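Local coordinates for fructose-1,6-bisphosphatase (Pyrococcus furiosus, PDB 1XI6), which catalyses the magnesium-dependent hydrolysis of fructose 1,6-bisphosphate to fructose 6-phosphate and phosphate, with weak activity on inositol 1-phosphate and a few other phosphate esters, at residues 139-144 with 215-220; 105-110 with 126-131; 70-75 with 86-91; 119-124 with 132-137. One frame throughout, in Å; residues are numbered along the deposited sequence.

All four contacts reach one mixed beta sheet. Contact 3 pairs two strands toward one side of it; contact 4 is the hairpin 118-126/131-136. Contact 2 takes in the turn of that hairpin, and contact 1 sets the next strand, 140-143, against helix 208-219. Contacts 1 and 4 lie closest, with centres about 6 Å apart, and Phe142 O probably bonds Glu134 N between them; the centres of contacts 2 and 3 are about 22 Å apart. The probable metal and substrate site is approached from several of them: side chain to side chain, Phe107 of contact 2 is about 4 Å from Leu94, and Ile124 of contact 4 about 6 Å from Asp95. Contact 3 runs directly into Glu76 and Asp92.

Contact 1: 139-144 with 215-220; sequences EGAFLN and TIIAKE
Gly140 and Ala141 meet Glu220 where a classic beta bulge, formed by Glu139 and Gly140 opposite Ile136, opens strand 140-143. The contact sets this strand of the large mixed sheet of the inositol monophosphatase fold against the C-terminal part of helix 208-219. Two polar bonds cross it, both weak and bent. Gly140 N donates to Glu220 OE2 at 3.0 Å, with only 123° at the hydrogen; Ala141 N donates to Glu220 O at 3.2 Å, with 131°. One glutamate thus serves successive amides, the first with its carboxylate and the second with its backbone carbonyl. The carboxylate comes round because the side chain folds: CG stands beside the backbone N, opposite the carbonyl carbon, and a second bend at chi2 (-72°) swings OE2 toward the bulge. A CA-H...O contact joins the same carbonyl, with Gly140 CA 3.4 Å from Glu220 O. Gly140 has positive phi, where a CB would crowd the carbonyl oxygen of Glu139, so a glycine suits this backbone conformation. The apolar part is small. Ala141 CB points at the helix, 4.2 Å from Glu220 CB and 4.4 Å from Ile217 CG2, while Ile217 also packs on Ile124 of the sheet and Ala192 of helix 184-193. The same methyl, Ala141 CB, sits 3.4 Å from Ile217 O.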
# COMPACT_ATOMS: atom_id res chain seq x y z
N GLU A 139 18.40 -2.16 -2.78
CA GLU A 139 18.59 -0.82 -3.37
C GLU A 139 17.94 0.26 -2.49
O GLU A 139 18.37 1.41 -2.50
CB GLU A 139 18.02 -0.73 -4.78
CG GLU A 139 18.97 -1.15 -5.89
CD GLU A 139 18.40 -0.87 -7.29
OE1 GLU A 139 18.29 -1.82 -8.11
OE2 GLU A 139 18.05 0.31 -7.57
N GLY A 140 16.91 -0.12 -1.75
CA GLY A 140 16.18 0.80 -0.89
C GLY A 140 14.95 1.44 -1.53
O GLY A 140 14.54 1.06 -2.63
N ALA A 141 14.37 2.40 -0.81
CA ALA A 141 13.17 3.14 -1.24
C ALA A 141 13.47 4.40 -2.07
O ALA A 141 14.40 5.15 -1.78
CB ALA A 141 12.33 3.48 -0.02
N PHE A 142 12.65 4.62 -3.09
CA PHE A 142 12.77 5.78 -3.97
C PHE A 142 11.42 6.48 -4.15
O PHE A 142 10.37 5.84 -4.16
CB PHE A 142 13.30 5.36 -5.34
CG PHE A 142 14.67 4.74 -5.29
CD1 PHE A 142 15.81 5.54 -5.45
CD2 PHE A 142 14.82 3.36 -5.08
CE1 PHE A 142 17.09 4.97 -5.39
CE2 PHE A 142 16.10 2.79 -5.02
CZ PHE A 142 17.24 3.60 -5.18
N LEU A 143 11.46 7.80 -4.28
CA LEU A 143 10.31 8.60 -4.70
C LEU A 143 10.74 9.37 -5.94
O LEU A 143 11.72 10.10 -5.90
CB LEU A 143 9.86 9.54 -3.58
CG LEU A 143 8.94 10.73 -3.89
CD1 LEU A 143 7.61 10.25 -4.44
CD2 LEU A 143 8.71 11.54 -2.64
N ASN A 144 10.01 9.20 -7.04
CA ASN A 144 10.40 9.75 -8.35
C ASN A 144 11.90 9.62 -8.63
O ASN A 144 12.55 10.60 -8.99
CB ASN A 144 9.98 11.22 -8.51
CG ASN A 144 8.50 11.46 -8.29
OD1 ASN A 144 7.66 10.62 -8.62
ND2 ASN A 144 8.17 12.61 -7.73
N THR A 215 4.46 -1.94 3.00
CA THR A 215 5.45 -2.56 3.91
C THR A 215 6.82 -2.61 3.26
O THR A 215 7.82 -2.19 3.85
CB THR A 215 5.07 -4.01 4.29
OG1 THR A 215 3.79 -4.02 4.93
N ILE A 216 6.87 -3.10 2.02
CA ILE A 216 8.12 -3.24 1.30
C ILE A 216 8.80 -1.88 1.18
O ILE A 216 9.98 -1.76 1.53
CB ILE A 216 7.91 -3.91 -0.08
CG1 ILE A 216 7.34 -5.32 0.11
CG2 ILE A 216 9.22 -3.96 -0.87
CD1 ILE A 216 6.63 -5.89 -1.10
N ILE A 217 8.06 -0.87 0.73
CA ILE A 217 8.59 0.48 0.53
C ILE A 217 9.07 1.09 1.86
O ILE A 217 10.17 1.64 1.93
CB ILE A 217 7.59 1.40 -0.24
CG1 ILE A 217 7.46 0.92 -1.69
CG2 ILE A 217 8.02 2.86 -0.21
CD1 ILE A 217 6.20 1.35 -2.44
N ALA A 218 8.26 0.95 2.91
CA ALA A 218 8.61 1.48 4.23
C ALA A 218 9.82 0.76 4.84
O ALA A 218 10.72 1.42 5.38
CB ALA A 218 7.42 1.42 5.17
N LYS A 219 9.84 -0.57 4.76
CA LYS A 219 10.96 -1.36 5.30
C LYS A 219 12.26 -0.93 4.62
O LYS A 219 13.25 -0.67 5.30
CB LYS A 219 10.73 -2.87 5.17
N GLU A 220 12.22 -0.82 3.29
CA GLU A 220 13.36 -0.41 2.47
C GLU A 220 13.83 1.02 2.73
O GLU A 220 14.86 1.44 2.20
CB GLU A 220 13.03 -0.55 0.98
CG GLU A 220 12.93 -1.98 0.48
CD GLU A 220 14.28 -2.68 0.40
OE1 GLU A 220 14.35 -3.85 0.84
OE2 GLU A 220 15.25 -2.09 -0.12

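Contact 2: 105-110 with 126-131; sequences PFFALS and EPMTER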
# COMPACT_ATOMS: atom_id res chain seq x y z
N PRO A 105 -8.66 13.75 -1.63
CA PRO A 105 -7.46 13.45 -2.42
C PRO A 105 -6.42 12.56 -1.73
O PRO A 105 -5.24 12.90 -1.77
CB PRO A 105 -6.87 14.84 -2.72
CG PRO A 105 -7.59 15.80 -1.83
CD PRO A 105 -8.53 15.05 -0.96
N PHE A 106 -6.86 11.46 -1.13
CA PHE A 106 -5.96 10.39 -0.66
C PHE A 106 -6.34 9.03 -1.18
O PHE A 106 -7.26 8.37 -0.67
CB PHE A 106 -5.94 10.31 0.85
CG PHE A 106 -5.18 11.39 1.46
CD1 PHE A 106 -3.79 11.40 1.40
CD2 PHE A 106 -5.84 12.43 2.10
CE1 PHE A 106 -3.07 12.43 1.96
CE2 PHE A 106 -5.14 13.48 2.67
CZ PHE A 106 -3.75 13.47 2.61
N PHE A 107 -5.59 8.61 -2.19
CA PHE A 107 -5.80 7.34 -2.86
C PHE A 107 -4.56 6.99 -3.64
O PHE A 107 -3.80 7.88 -4.03
CB PHE A 107 -7.06 7.36 -3.75
CG PHE A 107 -7.05 8.42 -4.80
CD1 PHE A 107 -7.47 9.72 -4.50
CD2 PHE A 107 -6.63 8.13 -6.10
CE1 PHE A 107 -7.46 10.70 -5.47
CE2 PHE A 107 -6.62 9.11 -7.08
CZ PHE A 107 -7.03 10.40 -6.77
N ALA A 108 -4.36 5.70 -3.86
CA ALA A 108 -3.20 5.19 -4.58
C ALA A 108 -3.51 3.88 -5.31
O ALA A 108 -4.46 3.19 -4.97
CB ALA A 108 -2.04 4.99 -3.61
N LEU A 109 -2.71 3.59 -6.34
CA LEU A 109 -2.64 2.28 -6.96
C LEU A 109 -1.36 1.65 -6.42
O LEU A 109 -0.37 2.35 -6.22
CB LEU A 109 -2.55 2.43 -8.49
N SER A 110 -1.37 0.34 -6.17
CA SER A 110 -0.14 -0.34 -5.72
C SER A 110 0.09 -1.73 -6.34
O SER A 110 -0.86 -2.45 -6.67
CB SER A 110 -0.06 -0.40 -4.19
OG SER A 110 -0.99 -1.30 -3.65
N GLU A 126 0.77 7.83 -6.39
CA GLU A 126 -0.20 8.75 -5.81
C GLU A 126 -0.63 9.78 -6.84
O GLU A 126 0.05 10.79 -7.01
CB GLU A 126 0.39 9.44 -4.58
CG GLU A 126 -0.65 10.05 -3.71
CD GLU A 126 -0.13 11.08 -2.74
OE1 GLU A 126 1.10 11.21 -2.56
OE2 GLU A 126 -0.98 11.77 -2.14
N PRO A 127 -1.76 9.54 -7.54
CA PRO A 127 -2.15 10.39 -8.66
C PRO A 127 -2.26 11.89 -8.37
O PRO A 127 -1.83 12.68 -9.21
CB PRO A 127 -3.49 9.79 -9.11
CG PRO A 127 -3.43 8.39 -8.65
CD PRO A 127 -2.72 8.44 -7.34
N MET A 128 -2.81 12.28 -7.22
CA MET A 128 -3.00 13.71 -6.87
C MET A 128 -1.71 14.52 -6.75
O MET A 128 -1.70 15.72 -7.00
CB MET A 128 -3.81 13.89 -5.58
CG MET A 128 -5.27 13.47 -5.67
SD MET A 128 -6.24 14.06 -7.08
CE MET A 128 -6.28 15.82 -6.78
N THR A 129 -0.63 13.85 -6.34
CA THR A 129 0.69 14.48 -6.19
C THR A 129 1.66 14.07 -7.29
O THR A 129 2.77 14.58 -7.35
CB THR A 129 1.33 14.12 -4.85
OG1 THR A 129 1.44 12.70 -4.76
CG2 THR A 129 0.50 14.63 -3.68
N GLU A 130 1.23 13.13 -8.14
CA GLU A 130 2.06 12.51 -9.20
C GLU A 130 3.33 11.83 -8.68
O GLU A 130 4.38 11.86 -9.31
CB GLU A 130 2.37 13.50 -10.33
CG GLU A 130 1.14 13.90 -11.12
CD GLU A 130 1.45 14.82 -12.30
OE1 GLU A 130 0.54 15.06 -13.12
OE2 GLU A 130 2.60 15.32 -12.40
N ARG A 131 3.20 11.22 -7.50
CA ARG A 131 4.34 10.66 -6.79
C ARG A 131 4.51 9.18 -7.08
O ARG A 131 3.58 8.40 -6.92
CB ARG A 131 4.19 10.88 -5.30
CG ARG A 131 4.54 12.27 -4.86
CD ARG A 131 4.66 12.31 -3.38
NE ARG A 131 4.73 13.67 -2.87
CZ ARG A 131 3.90 14.17 -1.98
NH1 ARG A 131 4.06 15.42 -1.57
NH2 ARG A 131 2.91 13.45 -1.48
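Phe107 and Met128 are brought together by their torsions: Phe107 places CG between its backbone N and carbonyl carbon (chi1 57°), and Met128, bent at chi2 and again at chi3, curls its thioether beside the ring. Met128 CG lies 3.5 Å from Phe107 CE1, and SD is 4.9 Å from the ring centroid at 72° from the ring normal, an oblique Met-aromatic contact. Pro127 packs on another part of the ring, its CG 3.6 Å from Phe107 CE2. Pro105 CB touches Met128 CG at 3.6 Å. A glycine in place of Phe107 would probably leave Pro127 CG and the Met128 thioether without their shared partner and open a gap beside the turn. That turn, which carries a G1 beta bulge at Glu130 and Arg131, is tied by Glu126: OE1 accepts from Thr129 OG1 above the carboxylate plane (2.7 Å) and forms a salt bridge with Arg131 NH2 on its syn side (3.1 Å), while OE2 bonds Tyr190 OH of helix 184-193. The Phe107 ring also lies beside Leu94 and Gly96 of the probable metal and substrate site. Phe100 of helix 97-102 meets it edge-to-face, and Phe33 and Met30, beyond helix 11-28, pack on it just before strand 108-115.

Contact 3: 70-75 with 86-91; sequences GVNVVS and EYTVIV
Two neighbouring parallel strands of the large mixed sheet meet here, Asn72, Val73 and Val74 pairing with Thr88, Val89 and Ile90; the segment axes approach to 4.7 Å and diverge by 22°. The backbone ladder runs Asn72 N to Tyr87 O (3.0 Å), Val89 N to Asn72 O (2.9 Å), Val74 N to Val89 O (3.0 Å) and Val91 N to Val74 O (3.1 Å), so Asn72 and Val74 each use both N-H and C=O toward the same neighbour. On one face Asn72 ND2 adds a nearly straight bond to Thr88 OG1 (3.3 Å, 176°), with the hydroxyl in the amide plane. The same ND2 also bonds Ser85 O, and OD1 receives Asn83 N, so the amide pins the connection between strands 79-81 and 87-92. With an alanine here, Thr88 OG1, Ser85 O and Asn83 N would probably all lose this partner, and the connection would be likely to move more freely. Both strands lead into the probable magnesium site of the family, 72-75 to Glu76 and 87-92 to Asp92 and the segment holding Leu94 and Asp95. Further along the Asn72 face, with Val74 CG1 opposite the carbonyl carbon (chi1 -46°), CG2 falls between the backbone N and the carbonyl carbon and packs on Ile90 CG1. On the other face Val71 CG2 meets Val89 CG2 at 3.6 Å, and Val73 and Val91 turn to helix 53-66.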
# COMPACT_ATOMS: atom_id res chain seq x y z
N GLY A 70 1.04 -14.14 -17.51
CA GLY A 70 1.04 -15.48 -16.92
C GLY A 70 1.66 -15.61 -15.53
O GLY A 70 2.20 -16.67 -15.19
N VAL A 71 1.59 -14.55 -14.73
CA VAL A 71 2.01 -14.61 -13.33
C VAL A 71 0.82 -14.99 -12.45
O VAL A 71 -0.32 -14.92 -12.89
CB VAL A 71 2.64 -13.28 -12.84
CG1 VAL A 71 3.95 -12.98 -13.58
CG2 VAL A 71 1.64 -12.11 -12.98
N ASN A 72 1.08 -15.39 -11.20
CA ASN A 72 0.00 -15.53 -10.23
C ASN A 72 -0.38 -14.13 -9.76
O ASN A 72 0.49 -13.27 -9.59
CB ASN A 72 0.41 -16.36 -9.00
CG ASN A 72 1.26 -17.57 -9.34
OD1 ASN A 72 0.91 -18.38 -10.20
ND2 ASN A 72 2.37 -17.70 -8.64
N VAL A 73 -1.67 -13.90 -9.55
CA VAL A 73 -2.10 -12.63 -8.96
C VAL A 73 -2.94 -12.86 -7.71
O VAL A 73 -3.74 -13.78 -7.66
CB VAL A 73 -2.81 -11.68 -9.99
CG1 VAL A 73 -2.08 -11.68 -11.32
CG2 VAL A 73 -4.24 -12.06 -10.22
N VAL A 74 -2.72 -12.03 -6.69
CA VAL A 74 -3.62 -11.96 -5.54
C VAL A 74 -4.20 -10.55 -5.40
O VAL A 74 -3.50 -9.56 -5.57
CB VAL A 74 -2.99 -12.50 -4.20
CG1 VAL A 74 -2.29 -13.82 -4.44
CG2 VAL A 74 -2.01 -11.55 -3.64
N SER A 75 -5.50 -10.48 -5.12
CA SER A 75 -6.26 -9.24 -5.21
C SER A 75 -7.58 -9.41 -4.48
O SER A 75 -8.20 -10.47 -4.58
CB SER A 75 -6.50 -8.90 -6.68
OG SER A 75 -7.27 -7.73 -6.82
N GLU A 86 6.34 -18.72 -11.16
CA GLU A 86 7.43 -18.35 -10.25
C GLU A 86 7.18 -16.99 -9.58
O GLU A 86 7.63 -16.75 -8.45
CB GLU A 86 8.76 -18.30 -11.00
CG GLU A 86 10.00 -18.22 -10.12
CD GLU A 86 11.28 -17.95 -10.91
OE1 GLU A 86 11.29 -18.12 -12.15
OE2 GLU A 86 12.28 -17.57 -10.27
N TYR A 87 6.45 -16.13 -10.28
CA TYR A 87 6.19 -14.77 -9.85
C TYR A 87 4.76 -14.53 -9.36
O TYR A 87 3.79 -15.03 -9.93
CB TYR A 87 6.50 -13.81 -10.99
CG TYR A 87 7.94 -13.78 -11.43
CD1 TYR A 87 8.32 -14.38 -12.63
CD2 TYR A 87 8.92 -13.13 -10.67
CE1 TYR A 87 9.64 -14.35 -13.06
CE2 TYR A 87 10.26 -13.09 -11.09
CZ TYR A 87 10.61 -13.71 -12.29
OH TYR A 87 11.92 -13.68 -12.73
N THR A 88 4.64 -13.74 -8.29
CA THR A 88 3.35 -13.38 -7.73
C THR A 88 3.23 -11.86 -7.62
O THR A 88 4.11 -11.20 -7.06
CB THR A 88 3.12 -14.04 -6.35
OG1 THR A 88 3.29 -15.46 -6.47
CG2 THR A 88 1.72 -13.76 -5.81
N VAL A 89 2.15 -11.32 -8.18
CA VAL A 89 1.84 -9.89 -8.10
C VAL A 89 0.66 -9.67 -7.15
O VAL A 89 -0.45 -10.15 -7.41
CB VAL A 89 1.54 -9.28 -9.49
CG1 VAL A 89 1.45 -7.78 -9.41
CG2 VAL A 89 2.61 -9.65 -10.49
N ILE A 90 0.89 -8.95 -6.06
CA ILE A 90 -0.21 -8.46 -5.23
C ILE A 90 -0.63 -7.08 -5.72
O ILE A 90 0.18 -6.16 -5.82
CB ILE A 90 0.13 -8.41 -3.73
CG1 ILE A 90 0.76 -9.74 -3.28
CG2 ILE A 90 -1.12 -8.04 -2.92
CD1 ILE A 90 1.04 -9.87 -1.79
N VAL A 91 -1.91 -6.98 -6.04
CA VAL A 91 -2.49 -5.81 -6.68
C VAL A 91 -3.48 -5.12 -5.75
O VAL A 91 -4.46 -5.74 -5.30
CB VAL A 91 -3.20 -6.24 -7.99
CG1 VAL A 91 -4.00 -5.08 -8.60
CG2 VAL A 91 -2.21 -6.77 -8.99

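Contact 4: 119-124 with 132-137; sequences PIYAII and FFEGIP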
# COMPACT_ATOMS: atom_id res chain seq x y z
N PRO A 119 10.13 -10.67 -1.90
CA PRO A 119 9.75 -9.46 -2.64
C PRO A 119 10.92 -8.91 -3.44
O PRO A 119 12.04 -8.89 -2.94
CB PRO A 119 9.37 -8.48 -1.52
CG PRO A 119 10.09 -8.97 -0.33
CD PRO A 119 10.06 -10.45 -0.45
N ILE A 120 10.66 -8.49 -4.68
CA ILE A 120 11.72 -7.92 -5.52
C ILE A 120 11.43 -6.50 -6.02
O ILE A 120 12.34 -5.79 -6.44
CB ILE A 120 12.09 -8.82 -6.75
CG1 ILE A 120 10.89 -9.03 -7.69
CG2 ILE A 120 12.68 -10.16 -6.28
CD1 ILE A 120 11.28 -9.14 -9.16
N TYR A 121 10.15 -6.10 -5.96
CA TYR A 121 9.69 -4.81 -6.47
C TYR A 121 8.32 -4.47 -5.93
O TYR A 121 7.42 -5.32 -5.88
CB TYR A 121 9.62 -4.84 -8.00
CG TYR A 121 9.58 -3.48 -8.67
CD1 TYR A 121 8.60 -3.19 -9.61
CD2 TYR A 121 10.52 -2.50 -8.37
CE1 TYR A 121 8.56 -1.95 -10.24
CE2 TYR A 121 10.48 -1.25 -8.99
CZ TYR A 121 9.50 -0.99 -9.92
OH TYR A 121 9.46 0.23 -10.54
N ALA A 122 8.18 -3.22 -5.50
CA ALA A 122 6.89 -2.70 -5.05
C ALA A 122 6.79 -1.25 -5.48
O ALA A 122 7.78 -0.53 -5.47
CB ALA A 122 6.74 -2.84 -3.54
N ILE A 123 5.59 -0.85 -5.89
CA ILE A 123 5.32 0.54 -6.23
C ILE A 123 4.04 1.07 -5.59
O ILE A 123 3.08 0.32 -5.37
CB ILE A 123 5.24 0.78 -7.76
CG1 ILE A 123 4.06 0.02 -8.37
CG2 ILE A 123 6.56 0.42 -8.43
CD1 ILE A 123 3.20 0.84 -9.29
N ILE A 124 4.04 2.35 -5.27
CA ILE A 124 2.83 3.08 -4.93
C ILE A 124 2.84 4.34 -5.78
O ILE A 124 3.78 5.12 -5.73
CB ILE A 124 2.74 3.39 -3.43
CG1 ILE A 124 2.47 2.10 -2.66
CG2 ILE A 124 1.61 4.38 -3.15
CD1 ILE A 124 2.76 2.16 -1.21
N PHE A 132 5.72 8.83 -7.51
CA PHE A 132 6.04 7.47 -7.88
C PHE A 132 6.99 6.86 -6.85
O PHE A 132 8.18 7.12 -6.88
CB PHE A 132 6.63 7.44 -9.29
CG PHE A 132 6.90 6.07 -9.82
CD1 PHE A 132 5.95 5.06 -9.74
CD2 PHE A 132 8.12 5.78 -10.43
CE1 PHE A 132 6.21 3.79 -10.23
CE2 PHE A 132 8.39 4.52 -10.94
CZ PHE A 132 7.44 3.52 -10.84
N PHE A 133 6.43 6.08 -5.94
CA PHE A 133 7.21 5.44 -4.89
C PHE A 133 7.68 4.07 -5.34
O PHE A 133 6.91 3.28 -5.89
CB PHE A 133 6.40 5.27 -3.60
CG PHE A 133 5.96 6.55 -2.97
CD1 PHE A 133 4.71 7.09 -3.28
CD2 PHE A 133 6.77 7.20 -2.04
CE1 PHE A 133 4.28 8.28 -2.69
CE2 PHE A 133 6.35 8.38 -1.43
CZ PHE A 133 5.11 8.93 -1.76
N GLU A 134 8.96 3.79 -5.11
CA GLU A 134 9.54 2.50 -5.45
C GLU A 134 10.19 1.83 -4.26
O GLU A 134 10.89 2.47 -3.49
CB GLU A 134 10.53 2.65 -6.59
CG GLU A 134 9.88 2.64 -7.95
CD GLU A 134 10.87 2.94 -9.05
OE1 GLU A 134 11.37 4.08 -9.11
OE2 GLU A 134 11.15 2.03 -9.87
N GLY A 135 9.93 0.54 -4.11
CA GLY A 135 10.56 -0.27 -3.07
C GLY A 135 11.31 -1.39 -3.74
O GLY A 135 10.69 -2.31 -4.29
N ILE A 136 12.64 -1.30 -3.71
CA ILE A 136 13.52 -2.21 -4.44
C ILE A 136 14.52 -2.86 -3.47
O ILE A 136 15.55 -2.24 -3.13
CB ILE A 136 14.24 -1.47 -5.60
CG1 ILE A 136 13.23 -0.71 -6.48
CG2 ILE A 136 15.09 -2.45 -6.42
CD1 ILE A 136 13.83 0.33 -7.42
N PRO A 137 14.23 -4.09 -3.00
CA PRO A 137 15.16 -4.84 -2.14
C PRO A 137 16.59 -4.85 -2.67
O PRO A 137 16.81 -5.10 -3.87
CB PRO A 137 14.55 -6.24 -2.10
CG PRO A 137 13.09 -5.94 -2.13
CD PRO A 137 12.98 -4.86 -3.20
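Tyr121, Ile124 and Phe133 are among the residues burying most surface in this antiparallel hairpin, where Ala122 and Ile124 form hydrogen-bonded pairs with Gly135 and Phe133. The CB of Tyr121 points away from the partner strand, but with CG opposite the backbone N (chi1 -162°) the ring swings back alongside Ile136, whose CG1 sits at the ring edge 3.8 Å from Tyr121 CD2. The phenol then donates to Glu134, OH to OE2 at 2.6 Å, reaching the anti side of the carboxylate with ring and carboxylate planes 83° apart. Glu134 OE2 also takes a salt bridge from Arg15 NE, so one oxygen holds a hydroxyl and a guanidinium, an arrangement likely to favour the charged carboxylate. Ile124 and Phe133 are gripped through the backbone, Ile124 N to Phe133 O at 3.1 Å and Phe133 N to Ile124 O at 2.8 Å. Beside these bonds Ile124 CG2 lies 4.1 Å from Phe133 CD1, and the carbonyl oxygen of Ile124 comes to the edge of the Phe133 ring, in its plane. On the other face, that of Tyr121, Ile123 CG2 meets Phe132 CE1 at 3.8 Å. A classic beta bulge at Ile120 and Tyr121 faces Val113 of strand 108-115. Helix 11-28 covers the face of Tyr121, Ile123 and Phe132, whereas Ala122 and Ile124 pack on helix 208-219 and Phe133 touches Leu143 of strand 140-143.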